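Local atomic coordinates of xylan esterase, putative, AXE2C (PDB entry 2WAA), a protein that removes acetyl groups from xylan and glucomannan during the breakdown of plant cell wall polysaccharides, and also hydrolyses 4-nitrophenyl acetate. Residues A[18-23]-A[124-130]; A[187-191]-A[247-252]; A[256-260]-A[294-300]. One frame throughout, in Å; residues are numbered along the deposited sequence. Where two conformers were deposited one is given.

Contact 1: residues A[18-23]-A[124-130]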
loop_
_atom_site.group_PDB
_atom_site.type_symbol
_atom_site.label_atom_id
_atom_site.label_comp_id
_atom_site.label_asym_id
_atom_site.label_seq_id
_atom_site.Cartn_x
_atom_site.Cartn_y
_atom_site.Cartn_z
ATOM N N PRO A 18 1.129 22.293 1.601
ATOM C CA PRO A 18 1.520 21.790 2.920
ATOM C C PRO A 18 0.357 21.482 3.849
ATOM O O PRO A 18 0.573 20.838 4.864
ATOM C CB PRO A 18 2.345 22.939 3.529
ATOM C CG PRO A 18 2.546 23.912 2.508
ATOM C CD PRO A 18 1.728 23.605 1.273
ATOM N N HIS A 19 -0.841 21.987 3.547
ATOM C CA HIS A 19 -1.994 21.668 4.380
ATOM C C HIS A 19 -2.502 20.261 4.132
ATOM O O HIS A 19 -3.259 19.741 4.944
ATOM C CB HIS A 19 -3.167 22.637 4.155
ATOM C CG HIS A 19 -2.876 24.041 4.590
ATOM N ND1 HIS A 19 -2.308 24.976 3.749
ATOM C CD2 HIS A 19 -3.072 24.673 5.772
ATOM C CE1 HIS A 19 -2.158 26.128 4.391
ATOM N NE2 HIS A 19 -2.625 25.973 5.617
ATOM N N ILE A 20 -2.094 19.653 3.028
ATOM C CA ILE A 20 -2.552 18.291 2.735
ATOM C C ILE A 20 -1.449 17.289 3.116
ATOM O O ILE A 20 -0.335 17.306 2.545
ATOM C CB ILE A 20 -2.945 18.146 1.265
ATOM C CG1 ILE A 20 -4.146 19.042 0.956
ATOM C CG2 ILE A 20 -3.339 16.673 0.961
ATOM C CD1 ILE A 20 -4.403 19.107 -0.457
ATOM N N GLN A 21 -1.749 16.484 4.128
ATOM C CA GLN A 21 -0.867 15.415 4.591
ATOM C C GLN A 21 -0.904 14.255 3.598
ATOM O O GLN A 21 -1.965 13.958 3.025
ATOM C CB GLN A 21 -1.274 14.979 6.008
ATOM C CG GLN A 21 -0.209 14.016 6.651
ATOM C CD GLN A 21 1.209 14.619 6.611
ATOM O OE1 GLN A 21 1.942 14.468 5.637
ATOM N NE2 GLN A 21 1.597 15.339 7.681
ATOM N N VAL A 22 0.249 13.596 3.387
ATOM C CA VAL A 22 0.300 12.536 2.402
ATOM C C VAL A 22 1.081 11.401 3.010
ATOM O O VAL A 22 2.225 11.594 3.503
ATOM C CB VAL A 22 1.061 12.997 1.166
ATOM C CG1 VAL A 22 1.193 11.822 0.137
ATOM C CG2 VAL A 22 0.292 14.193 0.503
ATOM N N MET A 23 0.494 10.221 2.959
ATOM C CA MET A 23 1.215 9.024 3.406
ATOM C C MET A 23 1.143 8.046 2.234
ATOM O O MET A 23 0.051 7.724 1.772
ATOM C CB MET A 23 0.530 8.418 4.644
ATOM C CG MET A 23 1.341 7.156 5.185
ATOM S SD MET A 23 0.446 6.450 6.571
ATOM C CE MET A 23 -0.902 5.544 5.796
ATOM N N PHE A 124 -8.145 26.131 5.731
ATOM C CA PHE A 124 -7.557 24.838 5.978
ATOM C C PHE A 124 -6.731 25.001 7.274
ATOM O O PHE A 124 -5.899 25.927 7.387
ATOM C CB PHE A 124 -6.620 24.467 4.824
ATOM C CG PHE A 124 -7.335 24.116 3.575
ATOM C CD1 PHE A 124 -7.638 22.784 3.317
ATOM C CD2 PHE A 124 -7.752 25.106 2.675
ATOM C CE1 PHE A 124 -8.337 22.429 2.175
ATOM C CE2 PHE A 124 -8.434 24.773 1.519
ATOM C CZ PHE A 124 -8.735 23.444 1.248
ATOM N N LEU A 125 -6.906 24.075 8.210
ATOM C CA LEU A 125 -6.080 24.043 9.424
ATOM C C LEU A 125 -4.752 23.296 9.150
ATOM O O LEU A 125 -4.589 22.779 8.053
ATOM C CB LEU A 125 -6.917 23.426 10.540
ATOM C CG LEU A 125 -8.200 24.252 10.851
ATOM C CD1 LEU A 125 -9.067 23.483 11.808
ATOM C CD2 LEU A 125 -7.832 25.584 11.469
ATOM N N PRO A 126 -3.793 23.281 10.115
ATOM C CA PRO A 126 -2.516 22.594 9.935
ATOM C C PRO A 126 -2.765 21.136 9.594
ATOM O O PRO A 126 -3.729 20.528 10.084
ATOM C CB PRO A 126 -1.851 22.667 11.325
ATOM C CG PRO A 126 -2.416 23.948 11.915
ATOM C CD PRO A 126 -3.888 23.891 11.457
ATOM N N ALA A 127 -1.885 20.614 8.746
ATOM C CA ALA A 127 -1.966 19.217 8.327
ATOM C C ALA A 127 -2.081 18.222 9.486
ATOM O O ALA A 127 -1.425 18.375 10.548
ATOM C CB ALA A 127 -0.731 18.870 7.468
ATOM N N PRO A 128 -2.859 17.152 9.272
ATOM C CA PRO A 128 -2.899 16.116 10.285
ATOM C C PRO A 128 -1.468 15.649 10.551
ATOM O O PRO A 128 -0.665 15.588 9.653
ATOM C CB PRO A 128 -3.711 14.995 9.614
ATOM C CG PRO A 128 -4.592 15.697 8.607
ATOM C CD PRO A 128 -3.881 16.974 8.209
ATOM N N VAL A 129 -1.178 15.284 11.790
ATOM C CA VAL A 129 0.152 14.842 12.152
ATOM C C VAL A 129 0.189 13.317 12.039
ATOM O O VAL A 129 -0.674 12.611 12.536
ATOM C CB VAL A 129 0.425 15.279 13.615
ATOM C CG1 VAL A 129 1.688 14.579 14.175
ATOM C CG2 VAL A 129 0.587 16.788 13.631
ATOM N N LEU A 130 1.192 12.803 11.350
ATOM C CA LEU A 130 1.331 11.349 11.220
ATOM C C LEU A 130 2.181 10.767 12.348
ATOM O O LEU A 130 3.028 11.460 12.929
ATOM C CB LEU A 130 2.020 11.046 9.869
ATOM C CG LEU A 130 1.236 11.443 8.577
ATOM C CD1 LEU A 130 2.139 11.145 7.361
ATOM C CD2 LEU A 130 -0.118 10.761 8.471
HETATM O O HOH W 1 0.213 22.401 7.609
HETATM O O HOH W 2 -5.114 20.404 6.804
HETATM O O HOH W 3 -3.568 26.479 8.794
#
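The His19 imidazole turns its CD2 edge to the chain at 124-125: Leu125 O lies near the ring plane, 3.3 Å from His19 CD2, while Phe124 O comes in obliquely. Phe124 CB packs against the same carbon of the imidazole, and the phenyl ring itself carries on away from the contact. On the far corner of the imidazole, ND1 takes its strongest partner from Asp17. NE2 is weakly linked to a water in the ring plane, which donates to Phe124 O at 2.8 Å.

The other flat group is the Gln21 amide, held at both ends. Its NE2 donates to Pro128 O over 3.0 Å, with the acceptor 4° out of the amide plane and the donor almost straight ahead of the carbonyl. Its OE1 turns back to accept from Val22 N at 2.9 Å, so rotation of the amide is fixed. The bend at chi2 (53°) folds the chain into this position and presses CG against Leu130 CG, 3.5 Å away; the two side chains arrive from opposite directions. Between the His19 and Gln21 contacts, Ala127 CB sits 3.5 Å from Pro18 O, and a water joins Pro18 O to Ala127 N.

Gln21 and Met23 also bond through their backbones to strand 42-48, and Met23 and Leu130 both reach strand 177-183 of the parallel sheet. This is a surface seam where the chain leaves the antiparallel β-sheets of the CE2 N-terminal module and runs along strand 21-23 to the SGNH (GDSL-type) hydrolase domain.

Contact 2: residues A[187-191]-A[247-252]. With ACT (acetate ion), chain B.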
loop_
_atom_site.group_PDB
_atom_site.type_symbol
_atom_site.label_atom_id
_atom_site.label_comp_id
_atom_site.label_asym_id
_atom_site.label_seq_id
_atom_site.Cartn_x
_atom_site.Cartn_y
_atom_site.Cartn_z
ATOM N N ARG A 187 2.941 -10.322 -9.476
ATOM C CA ARG A 187 4.388 -10.169 -9.587
ATOM C C ARG A 187 5.170 -10.920 -8.504
ATOM O O ARG A 187 4.631 -11.191 -7.444
ATOM C CB ARG A 187 4.765 -8.692 -9.593
ATOM C CG ARG A 187 4.062 -7.927 -10.705
ATOM C CD ARG A 187 4.627 -8.246 -12.145
ATOM N NE ARG A 187 3.781 -7.538 -13.129
ATOM C CZ ARG A 187 4.010 -6.281 -13.537
ATOM N NH1 ARG A 187 5.068 -5.597 -13.066
ATOM N NH2 ARG A 187 3.181 -5.704 -14.404
ATOM N N GLY A 188 6.420 -11.269 -8.828
ATOM C CA GLY A 188 7.298 -11.993 -7.899
ATOM C C GLY A 188 8.627 -11.307 -7.737
ATOM O O GLY A 188 8.865 -10.190 -8.282
ATOM N N LEU A 189 9.510 -11.967 -6.989
ATOM C CA LEU A 189 10.868 -11.519 -6.836
ATOM C C LEU A 189 11.644 -11.709 -8.162
ATOM O O LEU A 189 12.438 -10.840 -8.578
ATOM C CB LEU A 189 11.563 -12.350 -5.737
ATOM C CG LEU A 189 13.005 -11.959 -5.518
ATOM C CD1 LEU A 189 13.091 -10.605 -4.762
ATOM C CD2 LEU A 189 13.670 -13.046 -4.703
ATOM N N ILE A 190 11.376 -12.839 -8.819
ATOM C CA ILE A 190 12.036 -13.164 -10.105
ATOM C C ILE A 190 11.136 -13.450 -11.289
ATOM O O ILE A 190 11.602 -13.386 -12.439
ATOM C CB ILE A 190 13.088 -14.294 -9.981
ATOM C CG1 ILE A 190 12.423 -15.665 -9.821
ATOM C CG2 ILE A 190 14.096 -13.985 -8.826
ATOM C CD1 ILE A 190 13.484 -16.815 -9.810
ATOM N N ARG A 191 9.871 -13.781 -11.062
ATOM C CA ARG A 191 8.949 -14.021 -12.187
ATOM C C ARG A 191 7.517 -13.834 -11.765
ATOM O O ARG A 191 7.182 -13.906 -10.558
ATOM C CB ARG A 191 9.118 -15.447 -12.748
ATOM C CG ARG A 191 8.716 -16.512 -11.747
ATOM C CD ARG A 191 9.159 -17.936 -12.265
ATOM N NE ARG A 191 8.852 -19.018 -11.315
ATOM C CZ ARG A 191 9.132 -20.309 -11.544
ATOM N NH1 ARG A 191 9.696 -20.667 -12.718
ATOM N NH2 ARG A 191 8.830 -21.246 -10.636
ATOM N N THR A 247 19.256 -19.691 -7.600
ATOM C CA THR A 247 18.879 -18.493 -8.319
ATOM C C THR A 247 18.007 -17.585 -7.421
ATOM O O THR A 247 18.219 -16.373 -7.287
ATOM C CB THR A 247 18.034 -18.838 -9.550
ATOM O OG1 THR A 247 18.791 -19.639 -10.471
ATOM C CG2 THR A 247 17.576 -17.566 -10.263
ATOM N N TYR A 248 17.033 -18.196 -6.790
ATOM C CA TYR A 248 16.139 -17.422 -5.946
ATOM C C TYR A 248 16.872 -16.816 -4.743
ATOM O O TYR A 248 16.711 -15.623 -4.425
ATOM C CB TYR A 248 15.000 -18.301 -5.482
ATOM C CG TYR A 248 13.818 -17.472 -5.056
ATOM C CD1 TYR A 248 12.888 -17.057 -6.001
ATOM C CD2 TYR A 248 13.633 -17.123 -3.716
ATOM C CE1 TYR A 248 11.768 -16.301 -5.634
ATOM C CE2 TYR A 248 12.507 -16.386 -3.319
ATOM C CZ TYR A 248 11.595 -15.974 -4.302
ATOM O OH TYR A 248 10.495 -15.237 -3.974
ATOM N N ILE A 249 17.671 -17.627 -4.062
ATOM C CA ILE A 249 18.350 -17.141 -2.866
ATOM C C ILE A 249 19.345 -16.058 -3.249
ATOM O O ILE A 249 19.477 -15.027 -2.556
ATOM C CB ILE A 249 19.042 -18.283 -2.097
ATOM C CG1 ILE A 249 17.975 -19.219 -1.458
ATOM C CG2 ILE A 249 20.056 -17.720 -1.037
ATOM C CD1 ILE A 249 18.600 -20.490 -0.873
ATOM N N ASN A 250 20.046 -16.237 -4.363
ATOM C CA ASN A 250 20.984 -15.199 -4.743
ATOM C C ASN A 250 20.275 -13.893 -5.105
ATOM O O ASN A 250 20.773 -12.809 -4.778
ATOM C CB ASN A 250 21.895 -15.665 -5.880
ATOM C CG ASN A 250 22.899 -16.693 -5.407
ATOM O OD1 ASN A 250 23.254 -16.757 -4.204
ATOM N ND2 ASN A 250 23.398 -17.478 -6.345
ATOM N N THR A 251 19.118 -13.966 -5.754
ATOM C CA THR A 251 18.456 -12.709 -6.025
ATOM C C THR A 251 17.771 -12.109 -4.812
ATOM O O THR A 251 17.797 -10.888 -4.672
ATOM C CB THR A 251 17.737 -12.591 -7.419
ATOM O OG1 THR A 251 16.448 -11.952 -7.331
ATOM C CG2 THR A 251 17.671 -13.906 -8.116
ATOM N N TYR A 252 17.277 -12.942 -3.893
ATOM C CA TYR A 252 16.683 -12.382 -2.692
ATOM C C TYR A 252 17.785 -11.701 -1.880
ATOM O O TYR A 252 17.602 -10.599 -1.353
ATOM C CB TYR A 252 15.993 -13.454 -1.853
ATOM C CG TYR A 252 14.758 -12.965 -1.117
ATOM C CD1 TYR A 252 14.541 -11.599 -0.891
ATOM C CD2 TYR A 252 13.798 -13.865 -0.689
ATOM C CE1 TYR A 252 13.377 -11.138 -0.190
ATOM C CE2 TYR A 252 12.649 -13.428 0.033
ATOM C CZ TYR A 252 12.450 -12.074 0.261
ATOM O OH TYR A 252 11.304 -11.692 0.901
HETATM C C ACT B . 1.357 -9.471 -14.490
HETATM O O ACT B . 1.697 -8.631 -15.375
HETATM O OXT ACT B . 1.403 -10.683 -14.824
HETATM C CH3 ACT B . 0.919 -9.055 -13.117
#
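Leu189 pushes its CD2 methyl onto one face of the Tyr248 ring, a CH-pi contact 3.8 Å from CD2 to the ring centroid and 18° off the normal. The methyl stands somewhat toward the phenol end, with Leu189 CB 3.5 Å from Tyr248 OH. With CG directly opposite the backbone N and CD1 turned aside (chi2 74°), the CD2 branch runs straight on between the two tyrosines; it also meets Tyr252 CB at 3.7 Å. Tyr252 offers its ring obliquely, so a single methyl is shared by two aromatic side chains one helical turn apart.

Ile190 works differently. Its CG1 lies between the backbone N and the carbonyl carbon (chi1 74°), and from there the extended end carries CD1 to the edge of the Tyr248 ring, 3.9 Å from CD1 of the tyrosine. The Ile190 side chain crosses that of Thr247 roughly at right angles, its CD1 4.2 Å from Thr247 CG2. Tyr248 is thus covered by leucine on a face and by isoleucine at its rim.

The polar end of Tyr248 bonds to Asp237, whose carboxylate also accepts from Leu189 N and Ile190 N; one acid therefore fixes both the loop and the ring that it packs on. Arg187 lies away from the helix, salt-bridged to Asp212 and weakly bonded to an acetate ion probably from the crystallisation liquor, while its carbonyl accepts from Asn236 ND2, probably helping to place this likely oxyanion-hole residue.

In the fold, the loop 187-191 runs from strand 177-183 toward helix 202-205 and leans on the early turns of helix 245-262, whose Tyr252 continues inward to Ser231 on strand 228-231 and also touches Thr291 on helix 278-295.

Contact 3: residues A[256-260]-A[294-300]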
loop_
_atom_site.group_PDB
_atom_site.type_symbol
_atom_site.label_atom_id
_atom_site.label_comp_id
_atom_site.label_asym_id
_atom_site.label_seq_id
_atom_site.Cartn_x
_atom_site.Cartn_y
_atom_site.Cartn_z
ATOM N N VAL A 256 17.820 -7.731 -0.737
ATOM C CA VAL A 256 17.779 -7.285 0.645
ATOM C C VAL A 256 19.041 -6.460 0.888
ATOM O O VAL A 256 18.989 -5.473 1.599
ATOM C CB VAL A 256 17.679 -8.452 1.621
ATOM C CG1 VAL A 256 17.886 -7.988 3.069
ATOM C CG2 VAL A 256 16.297 -9.161 1.446
ATOM N N ARG A 257 20.147 -6.815 0.229
ATOM C CA ARG A 257 21.314 -5.928 0.277
ATOM C C ARG A 257 21.016 -4.505 -0.223
ATOM O O ARG A 257 21.472 -3.526 0.372
ATOM C CB ARG A 257 22.500 -6.543 -0.466
ATOM C CG ARG A 257 23.172 -7.591 0.345
ATOM C CD ARG A 257 24.433 -8.150 -0.334
ATOM N NE ARG A 257 24.939 -9.197 0.553
ATOM C CZ ARG A 257 25.417 -10.370 0.152
ATOM N NH1 ARG A 257 25.481 -10.666 -1.150
ATOM N NH2 ARG A 257 25.819 -11.254 1.072
ATOM N N THR A 258 20.251 -4.372 -1.311
ATOM C CA THR A 258 19.798 -3.068 -1.755
ATOM C C THR A 258 18.958 -2.353 -0.686
ATOM O O THR A 258 19.148 -1.153 -0.407
ATOM C CB THR A 258 18.947 -3.219 -3.056
ATOM O OG1 THR A 258 19.784 -3.739 -4.112
ATOM C CG2 THR A 258 18.321 -1.852 -3.494
ATOM N N LEU A 259 18.027 -3.083 -0.074
ATOM C CA LEU A 259 17.213 -2.480 0.952
ATOM C C LEU A 259 18.082 -1.980 2.110
ATOM O O LEU A 259 17.848 -0.896 2.670
ATOM C CB LEU A 259 16.206 -3.482 1.516
ATOM C CG LEU A 259 15.165 -3.938 0.507
ATOM C CD1 LEU A 259 14.283 -4.957 1.214
ATOM C CD2 LEU A 259 14.308 -2.740 -0.007
ATOM N N LEU A 260 19.021 -2.817 2.522
ATOM C CA LEU A 260 19.828 -2.516 3.709
ATOM C C LEU A 260 20.642 -1.233 3.458
ATOM O O LEU A 260 20.844 -0.412 4.356
ATOM C CB LEU A 260 20.792 -3.684 3.989
ATOM C CG LEU A 260 20.179 -4.963 4.649
ATOM C CD1 LEU A 260 21.165 -6.171 4.536
ATOM C CD2 LEU A 260 19.798 -4.716 6.063
ATOM N N GLN A 294 23.088 -16.142 4.286
ATOM C CA GLN A 294 24.018 -15.449 3.382
ATOM C C GLN A 294 24.172 -13.962 3.674
ATOM O O GLN A 294 25.268 -13.420 3.527
ATOM C CB GLN A 294 23.608 -15.600 1.929
ATOM C CG GLN A 294 23.543 -17.050 1.493
ATOM C CD GLN A 294 23.478 -17.199 0.005
ATOM O OE1 GLN A 294 23.304 -16.211 -0.729
ATOM N NE2 GLN A 294 23.608 -18.439 -0.462
ATOM N N LEU A 295 23.086 -13.311 4.081
ATOM C CA LEU A 295 23.136 -11.886 4.413
ATOM C C LEU A 295 24.033 -11.569 5.616
ATOM O O LEU A 295 24.745 -10.565 5.613
ATOM C CB LEU A 295 21.740 -11.335 4.708
ATOM C CG LEU A 295 20.886 -11.137 3.453
ATOM C CD1 LEU A 295 19.424 -10.986 3.850
ATOM C CD2 LEU A 295 21.370 -9.963 2.541
ATOM N N HIS A 296 23.973 -12.428 6.632
ATOM C CA HIS A 296 24.711 -12.275 7.879
ATOM C C HIS A 296 24.488 -10.894 8.460
ATOM O O HIS A 296 25.442 -10.168 8.795
ATOM C CB HIS A 296 26.222 -12.519 7.699
ATOM C CG HIS A 296 26.940 -12.733 8.998
ATOM N ND1 HIS A 296 26.983 -13.960 9.629
ATOM C CD2 HIS A 296 27.607 -11.872 9.805
ATOM C CE1 HIS A 296 27.655 -13.848 10.765
ATOM N NE2 HIS A 296 28.054 -12.595 10.891
ATOM N N SER A 297 23.220 -10.523 8.588
ATOM C CA SER A 297 22.888 -9.166 8.997
ATOM C C SER A 297 22.145 -9.205 10.308
ATOM O O SER A 297 21.219 -9.982 10.452
ATOM C CB SER A 297 21.982 -8.524 7.951
ATOM O OG SER A 297 21.539 -7.256 8.400
ATOM N N ASN A 298 22.521 -8.364 11.256
ATOM C CA ASN A 298 21.776 -8.280 12.489
ATOM C C ASN A 298 20.570 -7.332 12.356
ATOM O O ASN A 298 19.968 -6.945 13.362
ATOM C CB ASN A 298 22.682 -7.772 13.619
ATOM C CG ASN A 298 23.338 -6.408 13.312
ATOM O OD1 ASN A 298 23.039 -5.723 12.311
ATOM N ND2 ASN A 298 24.255 -6.004 14.198
ATOM N N ARG A 299 20.277 -6.927 11.120
ATOM C CA ARG A 299 19.082 -6.138 10.833
ATOM C C ARG A 299 18.008 -6.911 10.064
ATOM O O ARG A 299 16.994 -6.317 9.666
ATOM C CB ARG A 299 19.456 -4.946 9.952
ATOM C CG ARG A 299 20.340 -3.971 10.628
ATOM C CD ARG A 299 20.009 -2.622 10.043
ATOM N NE ARG A 299 20.896 -2.370 8.955
ATOM C CZ ARG A 299 20.579 -1.761 7.831
ATOM N NH1 ARG A 299 19.332 -1.363 7.571
ATOM N NH2 ARG A 299 21.546 -1.570 6.951
ATOM N N VAL A 300 18.236 -8.191 9.803
ATOM C CA VAL A 300 17.274 -8.951 8.993
ATOM C C VAL A 300 16.701 -10.135 9.736
ATOM O O VAL A 300 17.464 -10.983 10.247
ATOM C CB VAL A 300 17.916 -9.500 7.673
ATOM C CG1 VAL A 300 16.818 -10.214 6.790
ATOM C CG2 VAL A 300 18.500 -8.345 6.891
HETATM O O HOH W 4 25.202 -8.925 3.328
#
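The Leu260 and Arg299 side chains run antiparallel, alongside one another, so that the Leu260 CD2 methyl comes to lie over the centre of the guanidinium face, 3.5 Å above its plane. The edge of that same group is used for a bond: Arg299 NH2 donates to Leu260 O over 2.9 Å, nearly straight at 173° and within the guanidinium plane, though the donor stands above the carbonyl plane. Bends at chi2 and chi3 (-149° and -93°) wrap the arginine round the leucine. NH1 goes on to Ala266 O and His263 O, so the guanidinium gathers carbonyls at and just beyond the C-terminal end of helix 245-262, where the helix dipole would probably favour its charge.

The apolar part is more varied. Val256 meets Leu295 at about a right angle and tightly, CG1 to CD1 at 3.5 Å, whereas Val256 and Val300 point at each other tip to tip. Leu260 crosses Val300, with CD2 to CG2 of the valine 3.9 Å apart. Farther out, Arg257 runs extended past Leu295, its CG 3.7 Å from Leu295 CD2, and its NE reaches a water that donates to Leu295 O.

After Leu295 the chain breaks from the helix at His296, with positive phi, and an ST turn in which Arg299 N donates to Ser297 OG starts the type I turn that leads into strand 300-302. Helices 245-262 and 278-295 are the connections of successive β-α-β units; they pack together here, with Ile268 of strand 267-270 beneath Val256 and Leu260 and Leu270 beside Val300.

How the contacts relate
Contacts 2 and 3 share helix 245-262, its early and later turns respectively, and lie about 15 Å apart between centres; they meet where Gln294 packs on Ile249 and Asn250. Both are partly buried and belong to the hydrolase domain. Contact 1 stands apart, its centre about 38 Å and 34 Å from theirs, on the surface among antiparallel strands. Its chemistry suits that place: a hydrogen bond from a side-chain amide to a backbone carbonyl, and bridging waters. Contact 2 is carried by aliphatic groups on tyrosines, close to the probable oxyanion-hole residue Asn236, while contact 3, away from the catalytic residues, mixes aliphatic packing with an arginine bonded to backbone carbonyls.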